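Local coordinates for glycoside hydrolase family 31 (Trueperella pyogenes, PDB 5I0F), which degrades the cyclic glucan cycloalternan, probably as a retaining glycoside hydrolase that works through a covalent glycosyl-enzyme intermediate on a TIM-barrel scaffold, at residues 408-413 against 433-438; 454-459 against 501-506; 477-482 against 490-495; 554-559 against 638-643. One frame throughout, in Å; residues are numbered along the deposited sequence.

Contact 1: residues 408-413 against 433-438; sequences ALIASG and NALMPD
The carbonyl O of Leu409, a residue whose two methyls meet Leu435 and Pro437, takes the shortest polar bond here, from Ser412 OG at 2.6 Å. The hydroxyl lies 19° off the carbonyl plane, and Ser412 N adds a weak second bond to the same oxygen. Ser412 OG also bonds His414 N, so one hydroxyl ties the last turn of the helix to the chain leaving it, where Gly413 turns to positive phi. Across the contact there is no hydrogen bond, and the evidence for association is apolar. Leu409 splits its branches: CD2 rests on Leu435 CB at 4.2 Å, while CD1 meets Pro437 CB at 4.3 Å. Ile410 is closer, with CG1 and CD1 each 3.8 Å from Leu435 CD1, and the two side chains cross at about a right angle. Leu435 carries CG anti to its carbonyl carbon (chi1 -58°), which swings the branched end toward the isoleucine. In the TIM barrel this joins the end of helix 400-412 to the long loop that follows it. Trp447 of helix 442-450 touches Leu409, Trp448 of that helix touches Pro437, and backbone bonds tie Leu435 to Gln392 and Met436 to Val416.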
loop_
_atom_site.group_PDB
_atom_site.type_symbol
_atom_site.label_atom_id
_atom_site.label_comp_id
_atom_site.label_asym_id
_atom_site.label_seq_id
_atom_site.Cartn_x
_atom_site.Cartn_y
_atom_site.Cartn_z
ATOM N N ALA A 408 1.034 -25.582 -13.611
ATOM C CA ALA A 408 -0.397 -25.496 -13.920
ATOM C C ALA A 408 -0.856 -24.034 -14.059
ATOM O O ALA A 408 -1.647 -23.708 -14.934
ATOM C CB ALA A 408 -1.219 -26.232 -12.865
ATOM N N LEU A 409 -0.319 -23.151 -13.221
ATOM C CA LEU A 409 -0.582 -21.725 -13.351
ATOM C C LEU A 409 -0.155 -21.207 -14.735
ATOM O O LEU A 409 -0.951 -20.604 -15.463
ATOM C CB LEU A 409 0.132 -20.954 -12.230
ATOM C CG LEU A 409 0.042 -19.434 -12.287
ATOM C CD1 LEU A 409 -1.403 -18.961 -12.280
ATOM C CD2 LEU A 409 0.823 -18.813 -11.139
ATOM N N ILE A 410 1.095 -21.467 -15.108
ATOM C CA ILE A 410 1.587 -21.043 -16.420
ATOM C C ILE A 410 0.728 -21.678 -17.495
ATOM O O ILE A 410 0.267 -20.991 -18.412
ATOM C CB ILE A 410 3.073 -21.409 -16.662
ATOM C CG1 ILE A 410 3.989 -20.634 -15.695
ATOM C CG2 ILE A 410 3.476 -21.113 -18.117
ATOM C CD1 ILE A 410 5.363 -21.255 -15.530
ATOM N N ALA A 411 0.496 -22.985 -17.373
ATOM C CA ALA A 411 -0.197 -23.706 -18.432
ATOM C C ALA A 411 -1.631 -23.191 -18.606
ATOM O O ALA A 411 -2.146 -23.212 -19.717
ATOM C CB ALA A 411 -0.161 -25.219 -18.197
ATOM N N SER A 412 -2.251 -22.683 -17.535
ATOM C CA SER A 412 -3.586 -22.088 -17.621
ATOM C C SER A 412 -3.661 -20.796 -18.448
ATOM O O SER A 412 -4.755 -20.388 -18.859
ATOM C CB SER A 412 -4.138 -21.791 -16.218
ATOM O OG SER A 412 -3.513 -20.631 -15.670
ATOM N N GLY A 413 -2.526 -20.131 -18.669
ATOM C CA GLY A 413 -2.522 -18.834 -19.306
ATOM C C GLY A 413 -2.744 -17.665 -18.350
ATOM O O GLY A 413 -2.422 -16.541 -18.702
ATOM N N ASN A 433 11.748 -13.150 -8.541
ATOM C CA ASN A 433 11.517 -14.055 -9.687
ATOM C C ASN A 433 10.275 -14.947 -9.613
ATOM O O ASN A 433 10.076 -15.825 -10.466
ATOM C CB ASN A 433 12.771 -14.905 -9.957
ATOM C CG ASN A 433 13.992 -14.055 -10.274
ATOM O OD1 ASN A 433 15.063 -14.249 -9.690
ATOM N ND2 ASN A 433 13.844 -13.110 -11.207
ATOM N N ALA A 434 9.409 -14.719 -8.629
ATOM C CA ALA A 434 8.135 -15.432 -8.560
ATOM C C ALA A 434 7.228 -15.079 -9.748
ATOM O O ALA A 434 7.348 -13.994 -10.334
ATOM C CB ALA A 434 7.431 -15.095 -7.250
ATOM N N LEU A 435 6.326 -15.998 -10.086
ATOM C CA LEU A 435 5.277 -15.763 -11.086
ATOM C C LEU A 435 4.191 -14.926 -10.442
ATOM O O LEU A 435 4.028 -14.948 -9.216
ATOM C CB LEU A 435 4.650 -17.074 -11.530
ATOM C CG LEU A 435 5.595 -18.112 -12.124
ATOM C CD1 LEU A 435 4.894 -19.453 -12.220
ATOM C CD2 LEU A 435 6.058 -17.648 -13.479
ATOM N N MET A 436 3.449 -14.191 -11.268
ATOM C CA MET A 436 2.363 -13.368 -10.774
ATOM C C MET A 436 1.060 -13.767 -11.469
ATOM O O MET A 436 0.953 -13.636 -12.684
ATOM C CB MET A 436 2.729 -11.896 -11.005
ATOM C CG MET A 436 1.892 -10.898 -10.249
ATOM S SD MET A 436 2.672 -9.243 -10.247
ATOM C CE MET A 436 1.535 -8.422 -9.151
ATOM N N PRO A 437 0.062 -14.266 -10.708
ATOM C CA PRO A 437 -1.184 -14.644 -11.361
ATOM C C PRO A 437 -1.884 -13.433 -11.952
ATOM O O PRO A 437 -1.795 -12.298 -11.401
ATOM C CB PRO A 437 -2.033 -15.254 -10.228
ATOM C CG PRO A 437 -1.493 -14.630 -8.974
ATOM C CD PRO A 437 -0.028 -14.385 -9.241
ATOM N N ASP A 438 -2.559 -13.674 -13.067
ATOM C CA ASP A 438 -3.311 -12.638 -13.763
ATOM C C ASP A 438 -4.709 -12.644 -13.178
ATOM O O ASP A 438 -5.489 -13.545 -13.440
ATOM C CB ASP A 438 -3.334 -12.892 -15.279
ATOM C CG ASP A 438 -3.852 -11.705 -16.058
ATOM O OD1 ASP A 438 -4.678 -10.970 -15.498
ATOM O OD2 ASP A 438 -3.453 -11.493 -17.233
#

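Contact 2: residues 454-459 against 501-506; sequences YLVEDL and GDLLRS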
loop_
_atom_site.group_PDB
_atom_site.type_symbol
_atom_site.label_atom_id
_atom_site.label_comp_id
_atom_site.label_asym_id
_atom_site.label_seq_id
_atom_site.Cartn_x
_atom_site.Cartn_y
_atom_site.Cartn_z
ATOM N N TYR A 454 -11.153 -24.867 -0.768
ATOM C CA TYR A 454 -11.324 -25.850 0.343
ATOM C C TYR A 454 -11.036 -25.261 1.735
ATOM O O TYR A 454 -11.623 -25.708 2.721
ATOM C CB TYR A 454 -10.499 -27.116 0.130
ATOM C CG TYR A 454 -9.084 -27.020 0.640
ATOM C CD1 TYR A 454 -8.065 -26.478 -0.146
ATOM C CD2 TYR A 454 -8.757 -27.462 1.918
ATOM C CE1 TYR A 454 -6.774 -26.399 0.330
ATOM C CE2 TYR A 454 -7.472 -27.368 2.402
ATOM C CZ TYR A 454 -6.487 -26.831 1.605
ATOM O OH TYR A 454 -5.211 -26.757 2.103
ATOM N N LEU A 455 -10.156 -24.264 1.808
ATOM C CA LEU A 455 -9.866 -23.577 3.083
ATOM C C LEU A 455 -11.124 -22.947 3.661
ATOM O O LEU A 455 -11.334 -22.981 4.866
ATOM C CB LEU A 455 -8.809 -22.475 2.903
ATOM C CG LEU A 455 -7.445 -22.966 2.440
ATOM C CD1 LEU A 455 -6.598 -21.761 2.058
ATOM C CD2 LEU A 455 -6.777 -23.826 3.524
ATOM N N VAL A 456 -11.940 -22.363 2.786
ATOM C CA VAL A 456 -13.174 -21.711 3.173
ATOM C C VAL A 456 -14.307 -22.751 3.294
ATOM O O VAL A 456 -15.005 -22.771 4.298
ATOM C CB VAL A 456 -13.560 -20.587 2.201
ATOM C CG1 VAL A 456 -14.797 -19.882 2.686
ATOM C CG2 VAL A 456 -12.440 -19.544 2.099
ATOM N N GLU A 457 -14.483 -23.601 2.289
ATOM C CA GLU A 457 -15.647 -24.499 2.249
ATOM C C GLU A 457 -15.529 -25.697 3.178
ATOM O O GLU A 457 -16.534 -26.099 3.753
ATOM C CB GLU A 457 -15.953 -24.959 0.818
ATOM C CG GLU A 457 -16.418 -23.814 -0.055
ATOM C CD GLU A 457 -16.955 -24.245 -1.399
ATOM O OE1 GLU A 457 -16.800 -25.437 -1.799
ATOM O OE2 GLU A 457 -17.521 -23.367 -2.064
ATOM N N ASP A 458 -14.323 -26.259 3.311
ATOM C CA ASP A 458 -14.086 -27.466 4.101
ATOM C C ASP A 458 -13.530 -27.116 5.488
ATOM O O ASP A 458 -14.076 -27.579 6.475
ATOM C CB ASP A 458 -13.201 -28.478 3.335
ATOM C CG ASP A 458 -13.792 -28.863 1.968
ATOM O OD1 ASP A 458 -15.028 -28.722 1.822
ATOM O OD2 ASP A 458 -13.060 -29.302 1.031
ATOM N N LEU A 459 -12.489 -26.299 5.573
ATOM C CA LEU A 459 -11.912 -25.925 6.875
ATOM C C LEU A 459 -12.642 -24.786 7.615
ATOM O O LEU A 459 -12.485 -24.645 8.830
ATOM C CB LEU A 459 -10.431 -25.601 6.719
ATOM C CG LEU A 459 -9.549 -26.773 6.300
ATOM C CD1 LEU A 459 -8.082 -26.333 6.276
ATOM C CD2 LEU A 459 -9.722 -27.971 7.209
ATOM N N GLY A 501 -12.363 -11.608 -2.067
ATOM C CA GLY A 501 -13.721 -11.218 -1.667
ATOM C C GLY A 501 -14.784 -12.056 -2.371
ATOM O O GLY A 501 -15.706 -12.561 -1.732
ATOM N N ASP A 502 -14.623 -12.245 -3.686
ATOM C CA ASP A 502 -15.547 -13.071 -4.475
ATOM C C ASP A 502 -15.530 -14.552 -4.049
ATOM O O ASP A 502 -16.588 -15.200 -4.037
ATOM C CB ASP A 502 -15.254 -12.944 -5.978
ATOM C CG ASP A 502 -15.635 -11.586 -6.537
ATOM O OD1 ASP A 502 -16.338 -10.820 -5.842
ATOM O OD2 ASP A 502 -15.222 -11.260 -7.679
ATOM N N LEU A 503 -14.349 -15.099 -3.727
ATOM C CA LEU A 503 -14.267 -16.463 -3.184
ATOM C C LEU A 503 -15.121 -16.602 -1.934
ATOM O O LEU A 503 -15.948 -17.498 -1.835
ATOM C CB LEU A 503 -12.810 -16.876 -2.902
ATOM C CG LEU A 503 -12.624 -18.218 -2.193
ATOM C CD1 LEU A 503 -13.205 -19.343 -3.048
ATOM C CD2 LEU A 503 -11.162 -18.453 -1.832
ATOM N N LEU A 504 -14.936 -15.671 -1.001
ATOM C CA LEU A 504 -15.674 -15.695 0.254
ATOM C C LEU A 504 -17.192 -15.572 0.066
ATOM O O LEU A 504 -17.952 -16.368 0.614
ATOM C CB LEU A 504 -15.160 -14.603 1.167
ATOM C CG LEU A 504 -13.741 -14.877 1.723
ATOM C CD1 LEU A 504 -13.097 -13.583 2.175
ATOM C CD2 LEU A 504 -13.764 -15.876 2.864
ATOM N N ARG A 505 -17.607 -14.595 -0.729
ATOM C CA ARG A 505 -19.010 -14.430 -1.099
ATOM C C ARG A 505 -19.587 -15.700 -1.697
ATOM O O ARG A 505 -20.704 -16.061 -1.345
ATOM C CB ARG A 505 -19.210 -13.286 -2.104
ATOM C CG ARG A 505 -19.012 -11.885 -1.561
ATOM C CD ARG A 505 -19.163 -10.885 -2.696
ATOM N NE ARG A 505 -18.762 -9.549 -2.280
ATOM C CZ ARG A 505 -17.585 -8.957 -2.524
ATOM N NH1 ARG A 505 -16.606 -9.537 -3.236
ATOM N NH2 ARG A 505 -17.389 -7.721 -2.053
ATOM N N SER A 506 -18.838 -16.365 -2.590
ATOM C CA SER A 506 -19.320 -17.603 -3.244
ATOM C C SER A 506 -19.495 -18.763 -2.279
ATOM O O SER A 506 -20.253 -19.690 -2.560
ATOM C CB SER A 506 -18.408 -18.042 -4.423
ATOM O OG SER A 506 -17.194 -18.620 -3.971
#
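Two helical pieces of the TIM barrel's outer layer, one preceding strand 463-466 and one following it in the chain, meet where Val456 packs against Leu503 and Leu504. The contact has a single methyl at its centre on the second helix: Leu504 CD2 lies 4.0 Å from Val456 CG2 and 4.1 Å from Val456 CG1, so both branches of the valine straddle it. With chi1 at -176°, Val456 sets CG1 opposite its backbone N and CG2 opposite its carbonyl carbon, which presents the fork to the leucine. Leu504 starts out pointing away from helix 453-457 and returns through CD2, crossing the valine at about a right angle. Leu503 contributes from the preceding position, its CD2 at 4.3 Å from Val456 CG2. No hydrogen bond spans these segments directly. A polar link runs beside the apolar patch instead: Arg453 bridges Glu457 OE2 and Ser506 OG, and the same Ser506 OG donates to Leu503 O at 2.7 Å. Phe464 of strand 463-466 touches Val456, Leu503 and Leu504 alike, so the last turns of helices 453-457 and 485-506 meet over the barrel wall at Phe464.

Contact 3: residues 477-482 against 490-495; sequences LRYEDG and NLYPVN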
loop_
_atom_site.group_PDB
_atom_site.type_symbol
_atom_site.label_atom_id
_atom_site.label_comp_id
_atom_site.label_asym_id
_atom_site.label_seq_id
_atom_site.Cartn_x
_atom_site.Cartn_y
_atom_site.Cartn_z
ATOM N N LEU A 477 4.112 -4.834 -19.705
ATOM C CA LEU A 477 3.544 -6.111 -19.280
ATOM C C LEU A 477 2.158 -6.281 -19.928
ATOM O O LEU A 477 1.550 -5.298 -20.311
ATOM C CB LEU A 477 3.458 -6.191 -17.752
ATOM C CG LEU A 477 4.762 -6.065 -16.942
ATOM C CD1 LEU A 477 4.482 -6.350 -15.471
ATOM C CD2 LEU A 477 5.877 -6.943 -17.463
ATOM N N ARG A 478 1.692 -7.522 -20.065
ATOM C CA ARG A 478 0.431 -7.836 -20.723
ATOM C C ARG A 478 -0.510 -8.561 -19.770
ATOM O O ARG A 478 -0.130 -9.555 -19.125
ATOM C CB ARG A 478 0.670 -8.738 -21.938
ATOM C CG ARG A 478 1.649 -8.174 -22.956
ATOM C CD ARG A 478 1.767 -9.118 -24.147
ATOM N NE ARG A 478 2.597 -8.571 -25.236
ATOM C CZ ARG A 478 2.210 -7.628 -26.103
ATOM N NH1 ARG A 478 3.057 -7.203 -27.043
ATOM N NH2 ARG A 478 0.993 -7.100 -26.049
ATOM N N TYR A 479 -1.746 -8.092 -19.734
ATOM C CA TYR A 479 -2.804 -8.678 -18.927
ATOM C C TYR A 479 -3.895 -9.215 -19.852
ATOM O O TYR A 479 -4.130 -8.685 -20.949
ATOM C CB TYR A 479 -3.386 -7.632 -17.987
ATOM C CG TYR A 479 -2.468 -7.205 -16.853
ATOM C CD1 TYR A 479 -1.497 -6.221 -17.030
ATOM C CD2 TYR A 479 -2.596 -7.765 -15.593
ATOM C CE1 TYR A 479 -0.658 -5.832 -15.979
ATOM C CE2 TYR A 479 -1.787 -7.372 -14.537
ATOM C CZ TYR A 479 -0.823 -6.399 -14.723
ATOM O OH TYR A 479 -0.033 -6.064 -13.634
ATOM N N GLU A 480 -4.597 -10.243 -19.389
ATOM C CA GLU A 480 -5.666 -10.856 -20.156
ATOM C C GLU A 480 -6.867 -9.952 -20.346
ATOM O O GLU A 480 -7.652 -10.189 -21.238
ATOM C CB GLU A 480 -6.126 -12.160 -19.504
ATOM C CG GLU A 480 -5.125 -13.281 -19.686
ATOM C CD GLU A 480 -5.602 -14.587 -19.102
ATOM O OE1 GLU A 480 -5.833 -14.661 -17.874
ATOM O OE2 GLU A 480 -5.732 -15.560 -19.862
ATOM N N ASP A 481 -7.029 -8.929 -19.511
ATOM C CA ASP A 481 -8.091 -7.930 -19.732
ATOM C C ASP A 481 -7.792 -6.954 -20.886
ATOM O O ASP A 481 -8.616 -6.097 -21.170
ATOM C CB ASP A 481 -8.419 -7.144 -18.430
ATOM C CG ASP A 481 -7.306 -6.176 -17.998
ATOM O OD1 ASP A 481 -6.195 -6.216 -18.574
ATOM O OD2 ASP A 481 -7.542 -5.365 -17.043
ATOM N N GLY A 482 -6.624 -7.069 -21.523
ATOM C CA GLY A 482 -6.247 -6.194 -22.636
ATOM C C GLY A 482 -5.345 -5.040 -22.228
ATOM O O GLY A 482 -4.743 -4.423 -23.080
ATOM N N ASN A 490 -0.989 -0.658 -11.386
ATOM C CA ASN A 490 -1.655 0.021 -10.253
ATOM C C ASN A 490 -3.010 -0.601 -9.908
ATOM O O ASN A 490 -3.457 -0.572 -8.755
ATOM C CB ASN A 490 -1.875 1.505 -10.532
ATOM C CG ASN A 490 -0.599 2.336 -10.451
ATOM O OD1 ASN A 490 0.319 2.049 -9.674
ATOM N ND2 ASN A 490 -0.549 3.406 -11.257
ATOM N N LEU A 491 -3.689 -1.099 -10.931
ATOM C CA LEU A 491 -4.956 -1.779 -10.756
ATOM C C LEU A 491 -4.835 -3.120 -10.040
ATOM O O LEU A 491 -5.794 -3.568 -9.395
ATOM C CB LEU A 491 -5.628 -1.972 -12.121
ATOM C CG LEU A 491 -7.040 -2.561 -12.144
ATOM C CD1 LEU A 491 -8.027 -1.747 -11.322
ATOM C CD2 LEU A 491 -7.527 -2.672 -13.583
ATOM N N TYR A 492 -3.674 -3.765 -10.142
ATOM C CA TYR A 492 -3.476 -5.129 -9.624
ATOM C C TYR A 492 -4.061 -5.372 -8.215
ATOM O O TYR A 492 -4.787 -6.350 -8.010
ATOM C CB TYR A 492 -1.989 -5.525 -9.637
ATOM C CG TYR A 492 -1.825 -7.004 -9.464
ATOM C CD1 TYR A 492 -1.839 -7.587 -8.208
ATOM C CD2 TYR A 492 -1.735 -7.843 -10.574
ATOM C CE1 TYR A 492 -1.771 -8.968 -8.046
ATOM C CE2 TYR A 492 -1.645 -9.216 -10.426
ATOM C CZ TYR A 492 -1.655 -9.780 -9.166
ATOM O OH TYR A 492 -1.551 -11.154 -9.039
ATOM N N PRO A 493 -3.708 -4.515 -7.239
ATOM C CA PRO A 493 -4.203 -4.807 -5.891
ATOM C C PRO A 493 -5.718 -4.742 -5.727
ATOM O O PRO A 493 -6.266 -5.447 -4.852
ATOM C CB PRO A 493 -3.473 -3.772 -5.015
ATOM C CG PRO A 493 -3.075 -2.690 -5.935
ATOM C CD PRO A 493 -2.732 -3.404 -7.216
ATOM N N VAL A 494 -6.389 -3.968 -6.580
ATOM C CA VAL A 494 -7.852 -3.920 -6.587
ATOM C C VAL A 494 -8.411 -5.281 -7.028
ATOM O O VAL A 494 -9.286 -5.840 -6.375
ATOM C CB VAL A 494 -8.378 -2.789 -7.485
ATOM C CG1 VAL A 494 -9.890 -2.676 -7.391
ATOM C CG2 VAL A 494 -7.732 -1.461 -7.088
ATOM N N ASN A 495 -7.886 -5.803 -8.137
ATOM C CA ASN A 495 -8.291 -7.111 -8.650
ATOM C C ASN A 495 -7.971 -8.260 -7.673
ATOM O O ASN A 495 -8.746 -9.224 -7.535
ATOM C CB ASN A 495 -7.621 -7.335 -10.013
ATOM C CG ASN A 495 -8.314 -6.582 -11.138
ATOM O OD1 ASN A 495 -9.518 -6.414 -11.112
ATOM N ND2 ASN A 495 -7.560 -6.159 -12.145
HETATM O O HOH W 1 -9.083 -5.780 -14.763
#
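An edge-to-edge meeting of two tyrosine rings, flanked by a water bridge, joins the loop after barrel strand 463-466 to the first half of the helix that follows. Tyr479 CE2 and Tyr492 CD2 are 4.0 Å apart, and each lies in the plane of the other's ring, at its rim. The hydroxyl of Tyr479 approaches the same carbon, with OH 3.9 Å from Tyr492 CD2. Tyr492 holds CG anti to its backbone N (chi1 -165°), which carries its ring out beside the rim of Tyr479, and the two side chains cross at about a right angle. Both hydroxyls have their polar partners elsewhere, Tyr479 OH at Asn489 OD1 and Tyr492 OH at Pro437 O, which helps to hold each ring in place. The loop itself closes as a type I beta turn from Tyr479 to Gly482, with Gly482 N bonded to Tyr479 O at 3.0 Å and the glycine at positive phi. That turn belongs to the beta-alpha connection at the C-terminal end of the fourth barrel strand, the end at which TIM-barrel enzymes carry their active sites. Asp481, within the turn, points toward the helix. A water lies 2.8 Å from Asp481 OD2 and takes a hydrogen bond from Asn495 ND2 at 3.1 Å, linking turn and helix; the same carboxylate oxygen forms a salt bridge with Arg483. Leu491 CD2 lies 4.4 Å from Asp481 OD2, a looser approach. The helix is kinked here: the backbone N atoms of Asn490, Pro493 and Val494 lack the bond to the preceding turn, and Val494 N makes a weak one to Leu491 O instead.

Contact 4: residues 554-559 against 638-643; sequences GILYWG and AQTRQC
Thr640 CG2 sits close against Tyr557, while the neighbouring Leu556 packs at more relaxed distances. The methyl lies 3.4 Å from Tyr557 OH and 3.6 Å from Tyr557 CE1, coming at the ring obliquely, and the two side chains meet at about a right angle. A chi1 of -64° keeps Thr640 OG1 beside its backbone N, which leaves CG2 opposite that nitrogen and turned to the tyrosine. In the looser half, Leu556 CD2 stands 4.1 Å from Thr640 CG2, and Leu556 CD1 lies 4.0 Å from Cys643 CB and 4.2 Å from Cys643 SG. Leu556 also leans on its own neighbour, with CD2 at 3.8 Å above one face of the Tyr557 ring, toward the rim. All four touching residues are buried; on the same helix Arg641, whose side chain starts away from the contact, and Gln642 are exposed. In the fold, residues 554-557 lead into strand 558-561, the seventh of the TIM barrel, after Gly554 ends helix 537-551 in a Schellman motif. Helix 617-646 comes after the eighth strand, and Met290 and Ile294, ahead of the first strand, also touch Tyr557, so the contact lies at the N-terminal end of the barrel. Tyr557 OH is hydrogen-bonded to Ala288 O, and Thr640 OG1 to Leu636 O one turn back along its helix. With each hydroxyl bonded outside the two segments and no hydrogen bond crossing between them, van der Waals packing, including a methyl set against a hydroxyl oxygen, joins the helix to the strand entry rather than polar bonding.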
loop_
_atom_site.group_PDB
_atom_site.type_symbol
_atom_site.label_atom_id
_atom_site.label_comp_id
_atom_site.label_asym_id
_atom_site.label_seq_id
_atom_site.Cartn_x
_atom_site.Cartn_y
_atom_site.Cartn_z
ATOM N N GLY A 554 -12.243 7.311 1.159
ATOM C CA GLY A 554 -13.241 6.266 1.190
ATOM C C GLY A 554 -12.779 4.896 1.627
ATOM O O GLY A 554 -13.505 3.934 1.431
ATOM N N ILE A 555 -11.585 4.794 2.223
ATOM C CA ILE A 555 -11.111 3.549 2.821
ATOM C C ILE A 555 -11.618 3.575 4.254
ATOM O O ILE A 555 -11.010 4.211 5.129
ATOM C CB ILE A 555 -9.574 3.435 2.786
ATOM C CG1 ILE A 555 -9.044 3.435 1.349
ATOM C CG2 ILE A 555 -9.099 2.177 3.516
ATOM C CD1 ILE A 555 -9.483 2.260 0.499
ATOM N N LEU A 556 -12.737 2.897 4.483
ATOM C CA LEU A 556 -13.489 2.982 5.739
ATOM C C LEU A 556 -12.926 2.090 6.845
ATOM O O LEU A 556 -12.787 2.531 7.990
ATOM C CB LEU A 556 -14.955 2.610 5.473
ATOM C CG LEU A 556 -16.002 2.697 6.586
ATOM C CD1 LEU A 556 -16.123 4.124 7.033
ATOM C CD2 LEU A 556 -17.371 2.224 6.103
ATOM N N TYR A 557 -12.647 0.832 6.513
ATOM C CA TYR A 557 -12.282 -0.184 7.489
ATOM C C TYR A 557 -10.753 -0.299 7.570
ATOM O O TYR A 557 -10.144 -1.232 7.028
ATOM C CB TYR A 557 -12.918 -1.528 7.101
ATOM C CG TYR A 557 -14.417 -1.531 6.901
ATOM C CD1 TYR A 557 -15.273 -1.493 7.990
ATOM C CD2 TYR A 557 -14.980 -1.613 5.629
ATOM C CE1 TYR A 557 -16.660 -1.500 7.827
ATOM C CE2 TYR A 557 -16.354 -1.619 5.448
ATOM C CZ TYR A 557 -17.185 -1.595 6.548
ATOM O OH TYR A 557 -18.545 -1.611 6.421
ATOM N N TRP A 558 -10.151 0.675 8.228
ATOM C CA TRP A 558 -8.730 0.844 8.273
ATOM C C TRP A 558 -8.208 0.538 9.663
ATOM O O TRP A 558 -8.828 0.886 10.667
ATOM C CB TRP A 558 -8.377 2.275 7.882
ATOM C CG TRP A 558 -6.930 2.618 7.971
ATOM C CD1 TRP A 558 -6.033 2.625 6.964
ATOM C CD2 TRP A 558 -6.221 3.021 9.147
ATOM N NE1 TRP A 558 -4.789 2.998 7.434
ATOM C CE2 TRP A 558 -4.884 3.249 8.775
ATOM C CE3 TRP A 558 -6.597 3.232 10.486
ATOM C CZ2 TRP A 558 -3.925 3.688 9.680
ATOM C CZ3 TRP A 558 -5.637 3.640 11.386
ATOM C CH2 TRP A 558 -4.315 3.867 10.984
ATOM N N GLY A 559 -7.038 -0.065 9.715
ATOM C CA GLY A 559 -6.279 -0.191 10.958
ATOM C C GLY A 559 -4.788 -0.181 10.719
ATOM O O GLY A 559 -4.304 0.196 9.650
ATOM N N ALA A 638 -23.132 0.939 14.617
ATOM C CA ALA A 638 -24.141 1.916 14.184
ATOM C C ALA A 638 -23.529 3.042 13.325
ATOM O O ALA A 638 -24.110 3.428 12.298
ATOM C CB ALA A 638 -24.893 2.498 15.367
ATOM N N GLN A 639 -22.368 3.551 13.732
ATOM C CA GLN A 639 -21.739 4.659 13.007
ATOM C C GLN A 639 -21.249 4.213 11.621
ATOM O O GLN A 639 -21.369 4.972 10.650
ATOM C CB GLN A 639 -20.588 5.262 13.801
ATOM C CG GLN A 639 -21.045 6.004 15.052
ATOM C CD GLN A 639 -21.887 7.219 14.711
ATOM O OE1 GLN A 639 -21.538 8.001 13.820
ATOM N NE2 GLN A 639 -22.993 7.385 15.411
ATOM N N THR A 640 -20.736 2.989 11.545
ATOM C CA THR A 640 -20.386 2.380 10.252
ATOM C C THR A 640 -21.592 2.261 9.313
ATOM O O THR A 640 -21.510 2.625 8.139
ATOM C CB THR A 640 -19.739 1.010 10.445
ATOM O OG1 THR A 640 -18.499 1.167 11.134
ATOM C CG2 THR A 640 -19.493 0.326 9.096
ATOM N N ARG A 641 -22.700 1.739 9.817
ATOM C CA ARG A 641 -23.943 1.721 9.032
ATOM C C ARG A 641 -24.308 3.126 8.535
ATOM O O ARG A 641 -24.651 3.307 7.365
ATOM C CB ARG A 641 -25.116 1.121 9.840
ATOM C CG ARG A 641 -25.021 -0.386 10.014
ATOM C CD ARG A 641 -26.305 -0.978 10.606
ATOM N NE ARG A 641 -26.584 -0.584 12.015
ATOM C CZ ARG A 641 -26.706 -1.412 13.067
ATOM N NH1 ARG A 641 -26.589 -2.745 12.932
ATOM N NH2 ARG A 641 -26.951 -0.903 14.288
ATOM N N GLN A 642 -24.244 4.112 9.427
ATOM C CA GLN A 642 -24.481 5.498 9.028
ATOM C C GLN A 642 -23.496 5.968 7.955
ATOM O O GLN A 642 -23.912 6.604 6.992
ATOM C CB GLN A 642 -24.466 6.463 10.229
ATOM C CG GLN A 642 -25.778 6.489 10.989
ATOM C CD GLN A 642 -26.891 7.141 10.181
ATOM O OE1 GLN A 642 -26.730 8.265 9.677
ATOM N NE2 GLN A 642 -28.020 6.438 10.034
ATOM N N CYS A 643 -22.218 5.644 8.115
ATOM C CA CYS A 643 -21.199 5.990 7.110
ATOM C C CYS A 643 -21.492 5.443 5.710
ATOM O O CYS A 643 -21.169 6.089 4.719
ATOM C CB CYS A 643 -19.807 5.495 7.527
ATOM S SG CYS A 643 -19.093 6.352 8.954
#

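Overall arrangement
Contacts 1 and 3 form one connected region although their centres are 14 Å apart: Glu480 N reaches Asp438 OD2 at 2.7 Å, and Met436 CE packs 3.5 Å from Tyr492 CZ. Contact 3 shares helix 485-506 with contact 2, whose centre is 23 Å away, so this one helix spans from the loop at the C-terminal end of strand 463-466 to the opposite end of the barrel. Contact 4 stands apart, its nearest atoms about 9 Å from contact 3 and about 10 Å from contact 2. Contact 3 lies away from direct contact with the glycan and calcium sites: the Tyr492 side chain is about 14 Å from a bound glucose, that of Tyr479 about 12 Å from a calcium.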